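Local coordinates for protein flavin-containing monooxygenase (Allium sativum, PDB 6WPU) that probably oxygenates the sulfur of S-allyl-L-cysteine, using a bound flavin-adenine dinucleotide, as a member of the flavin-containing monooxygenase family, at residues A[182-188]-A[292-298]; A[192-198]-A[269-275]; A[325-329]-A[367-371]. One frame throughout, in Å; residues are numbered along the deposited sequence.

Overall arrangement
Interaction 1 is the most interior of the three: two connections between the FAD-binding parallel sheet and the mixed sheet pair there as a short antiparallel ribbon, and one of them touches the flavin cofactor. Interaction 2 is nested within the loop closed by interaction 1, yet the centres of interactions 1 and 2 are about 22 Å apart; it lies at the tip of a mixed-sheet hairpin. The centres of interactions 2 and 3 are about 48 Å apart, and interaction 3 joins a loop to a helix start. Both are more peripheral and include exposed residues. Backbone bonds and rings dominate interaction 1, gripped carbonyls interaction 2, and proline-methionine packing beside a sulfate interaction 3.

Interaction 1 of 3, residues A[182-188]-A[292-298]; sequences HYTEPRF and HCTGYVY. With FAD (flavin-adenine dinucleotide), chain B.
A short antiparallel ribbon brings Pro-186 against Tyr-296 as a non-hydrogen-bonded pair, their CA atoms 4.1 Å apart. Next to this pair, Val-297 N donates to Glu-185 O at 2.8 Å, and Arg-187 N gives an almost straight bond to Gly-295 O, 2.9 Å long with 172° at the hydrogen, although it arrives from above the carbonyl plane. Water 1 extends the ladder, accepting from Glu-185 N and donating to Val-297 O. Farther along, Thr-294 OG1 donates to Arg-187 O (2.8 Å); a chi1 of 38° sets this hydroxyl between its own backbone N and carbonyl carbon, facing the segment 182-188.

The two segments are the connections that leave the FAD-binding sheet for the mixed sheet and return from it, the double linker by which flavin-containing monooxygenases join their two dinucleotide-binding domains. Aromatic side chains pack along this linker. The Tyr-296 ring lies with one face over the backbone of Tyr-183, whose C atom sits 3.4 Å above its plane, while CD2 of Tyr-296 meets CD1 of Tyr-183 at 3.5 Å, in the plane of the Tyr-183 ring. The tyrosine rings are nearly perpendicular (88°). Ser-84 OG is hydrogen-bonded to both Tyr-296 OH and Tyr-183 O. Tyr-183 belongs to the FAD pocket: its CD2 comes within 3.5 Å of the ribityl O2', and its CB and CG rest against the flavin methyl C8M. At the mixed-sheet end, Phe-188 turns its ring edge to the face of His-292 in a T-shaped pair. That imidazole is fixed at both nitrogens, ND1 by Ala-189 N and NE2 by Gln-201 OE1. Elsewhere along the ribbon, CG2 of Val-297 touches Glu-185 CG at 3.5 Å, while the carboxylate reaches away to a salt bridge with Arg-78.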
loop_
_atom_site.group_PDB
_atom_site.type_symbol
_atom_site.label_atom_id
_atom_site.label_comp_id
_atom_site.label_asym_id
_atom_site.label_seq_id
_atom_site.Cartn_x
_atom_site.Cartn_y
_atom_site.Cartn_z
ATOM N N HIS A 182 -5.081 -0.738 1.232
ATOM C CA HIS A 182 -4.948 -1.554 2.435
ATOM C C HIS A 182 -3.946 -0.949 3.413
ATOM O O HIS A 182 -3.255 -1.684 4.130
ATOM C CB HIS A 182 -4.537 -2.999 2.094
ATOM C CG HIS A 182 -3.256 -3.108 1.312
ATOM N ND1 HIS A 182 -3.228 -3.305 -0.052
ATOM C CD2 HIS A 182 -1.960 -3.088 1.714
ATOM C CE1 HIS A 182 -1.972 -3.390 -0.462
ATOM N NE2 HIS A 182 -1.181 -3.249 0.591
ATOM N N TYR A 183 -3.876 0.375 3.493
ATOM C CA TYR A 183 -2.959 1.029 4.428
ATOM C C TYR A 183 -3.697 2.023 5.319
ATOM O O TYR A 183 -3.228 3.137 5.574
ATOM C CB TYR A 183 -1.809 1.680 3.666
ATOM C CG TYR A 183 -0.811 0.652 3.146
ATOM C CD1 TYR A 183 -0.140 -0.217 4.039
ATOM C CD2 TYR A 183 -0.547 0.525 1.782
ATOM C CE1 TYR A 183 0.780 -1.178 3.581
ATOM C CE2 TYR A 183 0.364 -0.424 1.305
ATOM C CZ TYR A 183 1.029 -1.274 2.211
ATOM O OH TYR A 183 1.932 -2.216 1.734
ATOM N N THR A 184 -4.847 1.617 5.839
ATOM C CA THR A 184 -5.666 2.489 6.676
ATOM C C THR A 184 -6.113 1.828 7.974
ATOM O O THR A 184 -6.122 2.484 9.015
ATOM C CB THR A 184 -6.895 2.965 5.870
ATOM O OG1 THR A 184 -6.437 3.760 4.777
ATOM C CG2 THR A 184 -7.824 3.815 6.730
ATOM N N GLU A 185 -6.493 0.552 7.940
ATOM C CA GLU A 185 -6.909 -0.150 9.141
ATOM C C GLU A 185 -5.688 -0.788 9.799
ATOM O O GLU A 185 -5.065 -1.673 9.195
ATOM C CB GLU A 185 -7.951 -1.202 8.807
ATOM C CG GLU A 185 -8.539 -1.924 10.018
ATOM C CD GLU A 185 -9.484 -1.048 10.850
ATOM O OE1 GLU A 185 -9.805 0.078 10.426
ATOM O OE2 GLU A 185 -9.908 -1.493 11.936
ATOM N N PRO A 186 -5.322 -0.389 11.021
ATOM C CA PRO A 186 -4.044 -0.819 11.613
ATOM C C PRO A 186 -4.052 -2.240 12.144
ATOM O O PRO A 186 -5.081 -2.778 12.562
ATOM C CB PRO A 186 -3.856 0.164 12.779
ATOM C CG PRO A 186 -5.240 0.422 13.224
ATOM C CD PRO A 186 -6.033 0.544 11.905
ATOM N N ARG A 187 -2.863 -2.837 12.160
ATOM C CA ARG A 187 -2.605 -3.995 12.995
ATOM C C ARG A 187 -1.529 -3.626 14.012
ATOM O O ARG A 187 -0.788 -2.653 13.837
ATOM C CB ARG A 187 -2.203 -5.224 12.171
ATOM C CG ARG A 187 -0.781 -5.286 11.745
ATOM C CD ARG A 187 -0.514 -6.491 10.829
ATOM N NE ARG A 187 -0.927 -7.786 11.377
ATOM C CZ ARG A 187 -0.116 -8.644 12.004
ATOM N NH1 ARG A 187 1.164 -8.337 12.192
ATOM N NH2 ARG A 187 -0.587 -9.811 12.450
ATOM N N PHE A 188 -1.432 -4.425 15.069
ATOM C CA PHE A 188 -0.721 -4.009 16.274
ATOM C C PHE A 188 0.273 -5.054 16.744
ATOM O O PHE A 188 0.185 -6.230 16.398
ATOM C CB PHE A 188 -1.701 -3.724 17.402
ATOM C CG PHE A 188 -2.650 -2.643 17.074
ATOM C CD1 PHE A 188 -2.298 -1.320 17.285
ATOM C CD2 PHE A 188 -3.878 -2.935 16.503
ATOM C CE1 PHE A 188 -3.168 -0.316 16.957
ATOM C CE2 PHE A 188 -4.753 -1.931 16.176
ATOM C CZ PHE A 188 -4.394 -0.622 16.397
ATOM N N HIS A 292 3.291 1.935 17.679
ATOM C CA HIS A 292 3.277 0.716 16.861
ATOM C C HIS A 292 3.466 1.104 15.399
ATOM O O HIS A 292 2.597 1.757 14.815
ATOM C CB HIS A 292 1.965 -0.055 16.998
ATOM C CG HIS A 292 1.584 -0.412 18.399
ATOM N ND1 HIS A 292 1.322 -1.708 18.786
ATOM C CD2 HIS A 292 1.379 0.358 19.496
ATOM C CE1 HIS A 292 0.994 -1.723 20.067
ATOM N NE2 HIS A 292 1.018 -0.482 20.521
ATOM N N CYS A 293 4.600 0.738 14.807
ATOM C CA CYS A 293 4.752 0.842 13.348
ATOM C C CYS A 293 4.650 -0.552 12.736
ATOM O O CYS A 293 5.530 -1.033 12.039
ATOM C CB CYS A 293 6.071 1.534 12.980
ATOM S SG CYS A 293 6.135 2.263 11.268
ATOM N N THR A 294 3.529 -1.201 13.040
ATOM C CA THR A 294 3.316 -2.612 12.757
ATOM C C THR A 294 2.404 -2.850 11.553
ATOM O O THR A 294 1.977 -3.985 11.331
ATOM C CB THR A 294 2.742 -3.282 14.004
ATOM O OG1 THR A 294 1.829 -2.368 14.637
ATOM C CG2 THR A 294 3.861 -3.623 14.999
ATOM N N GLY A 295 2.093 -1.819 10.783
ATOM C CA GLY A 295 1.392 -2.008 9.523
ATOM C C GLY A 295 -0.120 -2.073 9.658
ATOM O O GLY A 295 -0.733 -1.581 10.616
ATOM N N TYR A 296 -0.729 -2.713 8.659
ATOM C CA TYR A 296 -2.157 -2.588 8.425
ATOM C C TYR A 296 -2.756 -3.941 8.075
ATOM O O TYR A 296 -2.050 -4.934 7.873
ATOM C CB TYR A 296 -2.432 -1.569 7.316
ATOM C CG TYR A 296 -1.930 -0.206 7.704
ATOM C CD1 TYR A 296 -2.766 0.698 8.357
ATOM C CD2 TYR A 296 -0.612 0.170 7.446
ATOM C CE1 TYR A 296 -2.310 1.945 8.745
ATOM C CE2 TYR A 296 -0.139 1.415 7.835
ATOM C CZ TYR A 296 -0.990 2.295 8.485
ATOM O OH TYR A 296 -0.519 3.530 8.886
ATOM N N VAL A 297 -4.090 -3.971 8.023
ATOM C CA VAL A 297 -4.829 -5.152 7.604
ATOM C C VAL A 297 -5.738 -4.753 6.444
ATOM O O VAL A 297 -6.047 -3.575 6.229
ATOM C CB VAL A 297 -5.648 -5.783 8.748
ATOM C CG1 VAL A 297 -4.741 -6.170 9.918
ATOM C CG2 VAL A 297 -6.725 -4.835 9.207
ATOM N N TYR A 298 -6.127 -5.758 5.666
ATOM C CA TYR A 298 -7.141 -5.579 4.639
ATOM C C TYR A 298 -8.483 -5.343 5.304
ATOM O O TYR A 298 -8.765 -5.886 6.370
ATOM C CB TYR A 298 -7.210 -6.818 3.744
ATOM C CG TYR A 298 -5.914 -7.068 3.009
ATOM C CD1 TYR A 298 -4.981 -7.977 3.498
ATOM C CD2 TYR A 298 -5.607 -6.367 1.837
ATOM C CE1 TYR A 298 -3.783 -8.208 2.834
ATOM C CE2 TYR A 298 -4.416 -6.585 1.165
ATOM C CZ TYR A 298 -3.498 -7.507 1.679
ATOM O OH TYR A 298 -2.294 -7.753 1.040
HETATM P PA FAD B . -4.946 4.169 -1.630
HETATM O O1A FAD B . -3.867 5.214 -1.914
HETATM O O2A FAD B . -5.312 3.834 -0.273
HETATM O O5B FAD B . -6.292 4.558 -2.204
HETATM C C5B FAD B . -7.554 3.946 -1.965
HETATM C C4B FAD B . -8.706 4.930 -2.265
HETATM O O4B FAD B . -9.982 4.362 -2.164
HETATM C C3B FAD B . -8.688 6.140 -1.370
HETATM O O3B FAD B . -8.736 7.312 -2.117
HETATM C C2B FAD B . -9.916 6.013 -0.540
HETATM O O2B FAD B . -10.461 7.229 -0.173
HETATM C C1B FAD B . -10.814 5.256 -1.476
HETATM N N9A FAD B . -11.839 4.484 -0.811
HETATM C C8A FAD B . -11.635 3.615 0.254
HETATM N N7A FAD B . -12.802 3.071 0.623
HETATM C C5A FAD B . -13.828 3.581 -0.175
HETATM C C6A FAD B . -15.207 3.391 -0.238
HETATM N N6A FAD B . -15.882 2.484 0.659
HETATM N N1A FAD B . -15.927 4.041 -1.170
HETATM C C2A FAD B . -15.348 4.911 -2.038
HETATM N N3A FAD B . -14.013 5.133 -2.014
HETATM C C4A FAD B . -13.233 4.490 -1.102
HETATM N N1 FAD B . 4.568 3.271 -2.981
HETATM C C2 FAD B . 5.554 3.827 -3.870
HETATM O O2 FAD B . 5.502 3.561 -5.195
HETATM N N3 FAD B . 6.620 4.545 -3.377
HETATM C C4 FAD B . 6.712 4.814 -2.027
HETATM O O4 FAD B . 7.741 5.531 -1.512
HETATM C C4X FAD B . 5.606 4.471 -1.112
HETATM N N5 FAD B . 5.597 4.954 0.190
HETATM C C5X FAD B . 4.521 4.650 1.019
HETATM C C6 FAD B . 4.518 5.127 2.338
HETATM C C7 FAD B . 3.436 4.834 3.160
HETATM C C7M FAD B . 3.448 5.341 4.578
HETATM C C8 FAD B . 2.369 4.073 2.686
HETATM C C8M FAD B . 1.198 3.734 3.551
HETATM C C9 FAD B . 2.372 3.593 1.372
HETATM C C9A FAD B . 3.445 3.881 0.541
HETATM N N10 FAD B . 3.439 3.403 -0.815
HETATM C C10 FAD B . 4.518 3.700 -1.658
HETATM C "C1'" FAD B . 2.334 2.560 -1.301
HETATM C "C2'" FAD B . 1.019 3.203 -1.687
HETATM O "O2'" FAD B . 0.012 2.566 -1.015
HETATM C "C3'" FAD B . 0.854 2.925 -3.164
HETATM O "O3'" FAD B . 1.786 3.758 -3.735
HETATM C "C4'" FAD B . -0.516 3.248 -3.750
HETATM O "O4'" FAD B . -0.857 4.519 -3.332
HETATM C "C5'" FAD B . -1.643 2.253 -3.451
HETATM O "O5'" FAD B . -2.788 2.985 -3.778
HETATM P P FAD B . -4.309 2.544 -3.742
HETATM O O1P FAD B . -5.147 3.252 -4.873
HETATM O O2P FAD B . -4.266 0.964 -3.708
HETATM O O3P FAD B . -4.702 2.784 -2.163
HETATM O O HOH W 1 -6.429 -0.924 5.596
#

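Interaction 2 of 3, residues A[192-198]-A[269-275]; sequences PGIDVWP and KITHNDG
The carbonyl oxygen of Pro-192 is approached by two groups of Thr-271: the backbone N donates to it at 3.0 Å, and OG1 lies equally near, though the use of the hydroxyl proton is not settled. Thr-271 ends the long strand 262-271 of the mixed sheet and leads into a beta hairpin with strand 276-279, closed by a type I turn from His-272 to Gly-275. Just before Thr-271, Lys-269 and Ile-270 both face Val-278, a classic beta bulge. The loop 192-198, with a 3-10 turn at 194-196, lies along this hairpin tip.

Pro-192 sets CB and CG over Lys-269 O, and CD1 of Ile-270 reaches back to the same proline's CB. Gly-193, at positive phi, lies with its CA 3.9 Å from Ile-270 CD1. Beyond the 3-10 turn, the CA-H of Asn-273 points at Val-196 O, 3.2 Å from CA and nearly straight. Pro-198 CG packs on Asn-273 O at 3.4 Å.

With CG anti to N (chi1 -179°), the buried indole of Trp-197 crosses Thr-271 at about a right angle, touches Val-277 and Ile-290 of two strands, and brings its NE1 edge to the turn. Its CD1 meets His-272 O at 3.4 Å, and NE1 donates to Gly-275 O at 3.0 Å: the oxygen lies near the indole plane, but the N-H comes from 55° above the carbonyl plane.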
loop_
_atom_site.group_PDB
_atom_site.type_symbol
_atom_site.label_atom_id
_atom_site.label_comp_id
_atom_site.label_asym_id
_atom_site.label_seq_id
_atom_site.Cartn_x
_atom_site.Cartn_y
_atom_site.Cartn_z
ATOM N N PRO A 192 4.246 -7.282 26.003
ATOM C CA PRO A 192 4.095 -7.817 27.366
ATOM C C PRO A 192 3.961 -6.703 28.398
ATOM O O PRO A 192 4.728 -5.741 28.400
ATOM C CB PRO A 192 5.387 -8.619 27.581
ATOM C CG PRO A 192 5.964 -8.823 26.215
ATOM C CD PRO A 192 5.528 -7.657 25.387
ATOM N N GLY A 193 2.980 -6.854 29.290
ATOM C CA GLY A 193 2.771 -5.914 30.374
ATOM C C GLY A 193 2.129 -4.600 29.986
ATOM O O GLY A 193 2.037 -3.702 30.826
ATOM N N ILE A 194 1.671 -4.455 28.742
ATOM C CA ILE A 194 1.212 -3.155 28.269
ATOM C C ILE A 194 -0.008 -2.663 29.043
ATOM O O ILE A 194 -0.238 -1.453 29.127
ATOM C CB ILE A 194 0.942 -3.210 26.748
ATOM C CG1 ILE A 194 0.854 -1.798 26.171
ATOM C CG2 ILE A 194 -0.319 -4.005 26.436
ATOM C CD1 ILE A 194 2.163 -1.027 26.249
ATOM N N ASP A 195 -0.779 -3.571 29.648
ATOM C CA ASP A 195 -2.005 -3.174 30.333
ATOM C C ASP A 195 -1.749 -2.362 31.599
ATOM O O ASP A 195 -2.662 -1.676 32.064
ATOM C CB ASP A 195 -2.842 -4.407 30.674
ATOM C CG ASP A 195 -3.409 -5.084 29.438
ATOM O OD1 ASP A 195 -3.703 -4.377 28.438
ATOM O OD2 ASP A 195 -3.557 -6.327 29.466
ATOM N N VAL A 196 -0.548 -2.423 32.174
ATOM C CA VAL A 196 -0.204 -1.603 33.331
ATOM C C VAL A 196 0.731 -0.453 32.977
ATOM O O VAL A 196 1.130 0.305 33.877
ATOM C CB VAL A 196 0.404 -2.448 34.467
ATOM C CG1 VAL A 196 -0.562 -3.536 34.913
ATOM C CG2 VAL A 196 1.746 -3.036 34.046
ATOM N N TRP A 197 1.094 -0.295 31.716
ATOM C CA TRP A 197 2.043 0.753 31.371
ATOM C C TRP A 197 1.309 2.086 31.250
ATOM O O TRP A 197 0.307 2.160 30.545
ATOM C CB TRP A 197 2.761 0.401 30.078
ATOM C CG TRP A 197 3.784 1.403 29.658
ATOM C CD1 TRP A 197 5.033 1.597 30.200
ATOM C CD2 TRP A 197 3.641 2.361 28.612
ATOM N NE1 TRP A 197 5.678 2.615 29.539
ATOM C CE2 TRP A 197 4.842 3.104 28.562
ATOM C CE3 TRP A 197 2.613 2.662 27.705
ATOM C CZ2 TRP A 197 5.045 4.128 27.639
ATOM C CZ3 TRP A 197 2.817 3.671 26.780
ATOM C CH2 TRP A 197 4.023 4.396 26.756
ATOM N N PRO A 198 1.759 3.140 31.933
ATOM C CA PRO A 198 0.954 4.371 32.044
ATOM C C PRO A 198 1.114 5.418 30.947
ATOM O O PRO A 198 0.405 6.430 30.990
ATOM C CB PRO A 198 1.429 4.943 33.390
ATOM C CG PRO A 198 2.855 4.492 33.511
ATOM C CD PRO A 198 2.884 3.115 32.894
ATOM N N LYS A 269 10.872 -6.740 26.091
ATOM C CA LYS A 269 10.699 -7.878 26.979
ATOM C C LYS A 269 9.526 -7.682 27.933
ATOM O O LYS A 269 8.736 -8.609 28.136
ATOM C CB LYS A 269 11.998 -8.118 27.746
ATOM C CG LYS A 269 11.875 -8.868 29.047
ATOM C CD LYS A 269 13.257 -9.244 29.534
ATOM C CE LYS A 269 13.331 -9.263 31.045
ATOM N NZ LYS A 269 14.733 -9.370 31.529
ATOM N N ILE A 270 9.386 -6.484 28.502
ATOM C CA ILE A 270 8.335 -6.203 29.477
ATOM C C ILE A 270 8.167 -4.690 29.551
ATOM O O ILE A 270 9.135 -3.936 29.395
ATOM C CB ILE A 270 8.666 -6.834 30.861
ATOM C CG1 ILE A 270 7.493 -6.696 31.832
ATOM C CG2 ILE A 270 9.928 -6.229 31.507
ATOM C CD1 ILE A 270 6.230 -7.347 31.335
ATOM N N THR A 271 6.925 -4.240 29.747
ATOM C CA THR A 271 6.647 -2.865 30.146
ATOM C C THR A 271 6.141 -2.845 31.593
ATOM O O THR A 271 5.455 -3.768 32.040
ATOM C CB THR A 271 5.635 -2.194 29.203
ATOM O OG1 THR A 271 4.395 -2.913 29.207
ATOM C CG2 THR A 271 6.176 -2.153 27.772
ATOM N N HIS A 272 6.497 -1.795 32.335
ATOM C CA HIS A 272 6.215 -1.733 33.764
ATOM C C HIS A 272 5.256 -0.605 34.131
ATOM O O HIS A 272 5.108 0.393 33.417
ATOM C CB HIS A 272 7.501 -1.564 34.568
ATOM C CG HIS A 272 8.338 -2.799 34.621
ATOM N ND1 HIS A 272 9.674 -2.806 34.289
ATOM C CD2 HIS A 272 8.026 -4.068 34.969
ATOM C CE1 HIS A 272 10.153 -4.028 34.437
ATOM N NE2 HIS A 272 9.174 -4.812 34.851
ATOM N N ASN A 273 4.638 -0.772 35.302
ATOM C CA ASN A 273 3.694 0.202 35.829
ATOM C C ASN A 273 4.333 1.558 36.107
ATOM O O ASN A 273 3.617 2.563 36.146
ATOM C CB ASN A 273 3.059 -0.343 37.107
ATOM C CG ASN A 273 1.879 0.480 37.566
ATOM O OD1 ASN A 273 1.191 1.107 36.750
ATOM N ND2 ASN A 273 1.635 0.490 38.879
ATOM N N ASP A 274 5.648 1.622 36.306
ATOM C CA ASP A 274 6.312 2.899 36.535
ATOM C C ASP A 274 6.749 3.581 35.244
ATOM O O ASP A 274 7.490 4.563 35.296
ATOM C CB ASP A 274 7.516 2.718 37.464
ATOM C CG ASP A 274 8.606 1.868 36.849
ATOM O OD1 ASP A 274 8.480 1.466 35.670
ATOM O OD2 ASP A 274 9.597 1.593 37.549
ATOM N N GLY A 275 6.325 3.079 34.085
ATOM C CA GLY A 275 6.678 3.702 32.832
ATOM C C GLY A 275 7.903 3.129 32.163
ATOM O O GLY A 275 8.144 3.436 30.992
#

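Interaction 3 of 3, residues A[325-329]-A[367-371]; sequences PPLLA and KKEMM. With SO4 (sulfate ion), chain F.
Pro-326 has the largest contact of the loop 325-329 with the first turn of helix 367-383. Its ring presents CB to two methionines: CB of Met-370 lies 3.9 Å away, and the methyl CE of Met-371 is at 3.7 Å, touching CG as well. Met-371 gets there by a chain bent at both chi2 and chi3, which brings its methyl against CB and CG of the proline. The carbonyl oxygen of Pro-326 faces the aliphatic part of Lys-367, with CG of the lysine 3.3 Å from it.

Leu-327 continues along the same lysine at the surface. Its O lies 3.6 Å from Lys-367 CE, and its CD2 packs loosely on Lys-367 CD, so the lysine side chain runs alongside the loop. The loop backbone then turns, with Leu-328 N bonded to Pro-325 O, and brings Ala-329 round to the helix. There the Ala-329 methyl meets CE of Met-370 at 3.9 Å. That CE touches both Pro-326 O and Ala-329 CB, and Tyr-320 also contacts the Met-370 side chain.

The side chains thus meet by apolar contact, with two loop carbonyls against the lysine's methylenes. At the start of the helix, the single N-H of Lys-367 is shared between O1 and O2 of a sulfate, each 3.2 Å from N. The last bend of the lysine, chi4 76°, turns NZ towards O4 for a weak bond. The first-turn amide of Lys-367, with weak help from the same residue's NZ, holds an anion that probably came from the crystallisation liquor, the familiar anion site of a helix N-terminus.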
loop_
_atom_site.group_PDB
_atom_site.type_symbol
_atom_site.label_atom_id
_atom_site.label_comp_id
_atom_site.label_asym_id
_atom_site.label_seq_id
_atom_site.Cartn_x
_atom_site.Cartn_y
_atom_site.Cartn_z
ATOM N N PRO A 325 -11.616 -13.654 -7.260
ATOM C CA PRO A 325 -12.284 -14.745 -6.529
ATOM C C PRO A 325 -12.791 -15.791 -7.504
ATOM O O PRO A 325 -13.624 -15.479 -8.369
ATOM C CB PRO A 325 -13.452 -14.043 -5.815
ATOM C CG PRO A 325 -13.127 -12.567 -5.861
ATOM C CD PRO A 325 -12.310 -12.367 -7.118
ATOM N N PRO A 326 -12.304 -17.040 -7.411
ATOM C CA PRO A 326 -12.632 -18.032 -8.451
ATOM C C PRO A 326 -14.121 -18.190 -8.696
ATOM O O PRO A 326 -14.539 -18.246 -9.857
ATOM C CB PRO A 326 -12.001 -19.321 -7.912
ATOM C CG PRO A 326 -10.841 -18.838 -7.070
ATOM C CD PRO A 326 -11.352 -17.575 -6.415
ATOM N N LEU A 327 -14.938 -18.226 -7.641
ATOM C CA LEU A 327 -16.370 -18.432 -7.829
ATOM C C LEU A 327 -17.076 -17.212 -8.407
ATOM O O LEU A 327 -18.165 -17.361 -8.956
ATOM C CB LEU A 327 -17.023 -18.825 -6.506
ATOM C CG LEU A 327 -16.657 -20.236 -6.061
ATOM C CD1 LEU A 327 -17.363 -20.611 -4.766
ATOM C CD2 LEU A 327 -16.974 -21.218 -7.185
ATOM N N LEU A 328 -16.488 -16.022 -8.305
ATOM C CA LEU A 328 -17.132 -14.789 -8.733
ATOM C C LEU A 328 -16.395 -14.110 -9.881
ATOM O O LEU A 328 -16.694 -12.956 -10.195
ATOM C CB LEU A 328 -17.247 -13.818 -7.554
ATOM C CG LEU A 328 -18.021 -14.295 -6.326
ATOM C CD1 LEU A 328 -17.822 -13.319 -5.173
ATOM C CD2 LEU A 328 -19.486 -14.427 -6.675
ATOM N N ALA A 329 -15.439 -14.788 -10.503
ATOM C CA ALA A 329 -14.628 -14.192 -11.556
ATOM C C ALA A 329 -15.344 -14.311 -12.894
ATOM O O ALA A 329 -15.979 -15.335 -13.159
ATOM C CB ALA A 329 -13.269 -14.883 -11.650
ATOM N N LYS A 367 -13.414 -22.145 -13.253
ATOM C CA LYS A 367 -13.489 -21.880 -11.820
ATOM C C LYS A 367 -12.736 -22.936 -11.026
ATOM O O LYS A 367 -12.029 -22.615 -10.060
ATOM C CB LYS A 367 -14.945 -21.827 -11.367
ATOM C CG LYS A 367 -15.716 -20.626 -11.876
ATOM C CD LYS A 367 -17.137 -20.629 -11.343
ATOM C CE LYS A 367 -17.938 -19.445 -11.883
ATOM N NZ LYS A 367 -18.357 -19.671 -13.299
ATOM N N LYS A 368 -12.889 -24.204 -11.412
ATOM C CA LYS A 368 -12.190 -25.281 -10.720
ATOM C C LYS A 368 -10.682 -25.139 -10.870
ATOM O O LYS A 368 -9.934 -25.335 -9.906
ATOM C CB LYS A 368 -12.664 -26.635 -11.254
ATOM C CG LYS A 368 -12.212 -27.834 -10.427
ATOM C CD LYS A 368 -12.446 -29.146 -11.181
ATOM C CE LYS A 368 -12.004 -30.340 -10.348
ATOM N NZ LYS A 368 -11.274 -29.885 -9.127
ATOM N N GLU A 369 -10.214 -24.794 -12.072
ATOM C CA GLU A 369 -8.779 -24.626 -12.276
ATOM C C GLU A 369 -8.246 -23.439 -11.489
ATOM O O GLU A 369 -7.166 -23.520 -10.889
ATOM C CB GLU A 369 -8.475 -24.463 -13.759
ATOM C CG GLU A 369 -8.367 -25.792 -14.499
ATOM C CD GLU A 369 -8.778 -25.679 -15.957
ATOM O OE1 GLU A 369 -9.253 -24.595 -16.377
ATOM O OE2 GLU A 369 -8.633 -26.683 -16.682
ATOM N N MET A 370 -8.984 -22.327 -11.479
ATOM C CA MET A 370 -8.562 -21.201 -10.654
ATOM C C MET A 370 -8.508 -21.595 -9.186
ATOM O O MET A 370 -7.554 -21.253 -8.477
ATOM C CB MET A 370 -9.495 -20.009 -10.856
ATOM C CG MET A 370 -9.297 -19.313 -12.193
ATOM S SD MET A 370 -10.227 -17.771 -12.278
ATOM C CE MET A 370 -11.865 -18.391 -12.719
ATOM N N MET A 371 -9.519 -22.327 -8.715
ATOM C CA MET A 371 -9.544 -22.713 -7.314
ATOM C C MET A 371 -8.414 -23.688 -6.990
ATOM O O MET A 371 -7.808 -23.605 -5.916
ATOM C CB MET A 371 -10.908 -23.302 -6.959
ATOM C CG MET A 371 -11.072 -23.570 -5.475
ATOM S SD MET A 371 -10.908 -22.079 -4.453
ATOM C CE MET A 371 -12.484 -21.287 -4.801
HETATM S S SO4 F . -16.513 -22.872 -15.384
HETATM O O1 SO4 F . -16.231 -23.465 -14.082
HETATM O O2 SO4 F . -15.447 -21.953 -15.766
HETATM O O3 SO4 F . -16.582 -23.935 -16.383
HETATM O O4 SO4 F . -17.789 -22.148 -15.303
#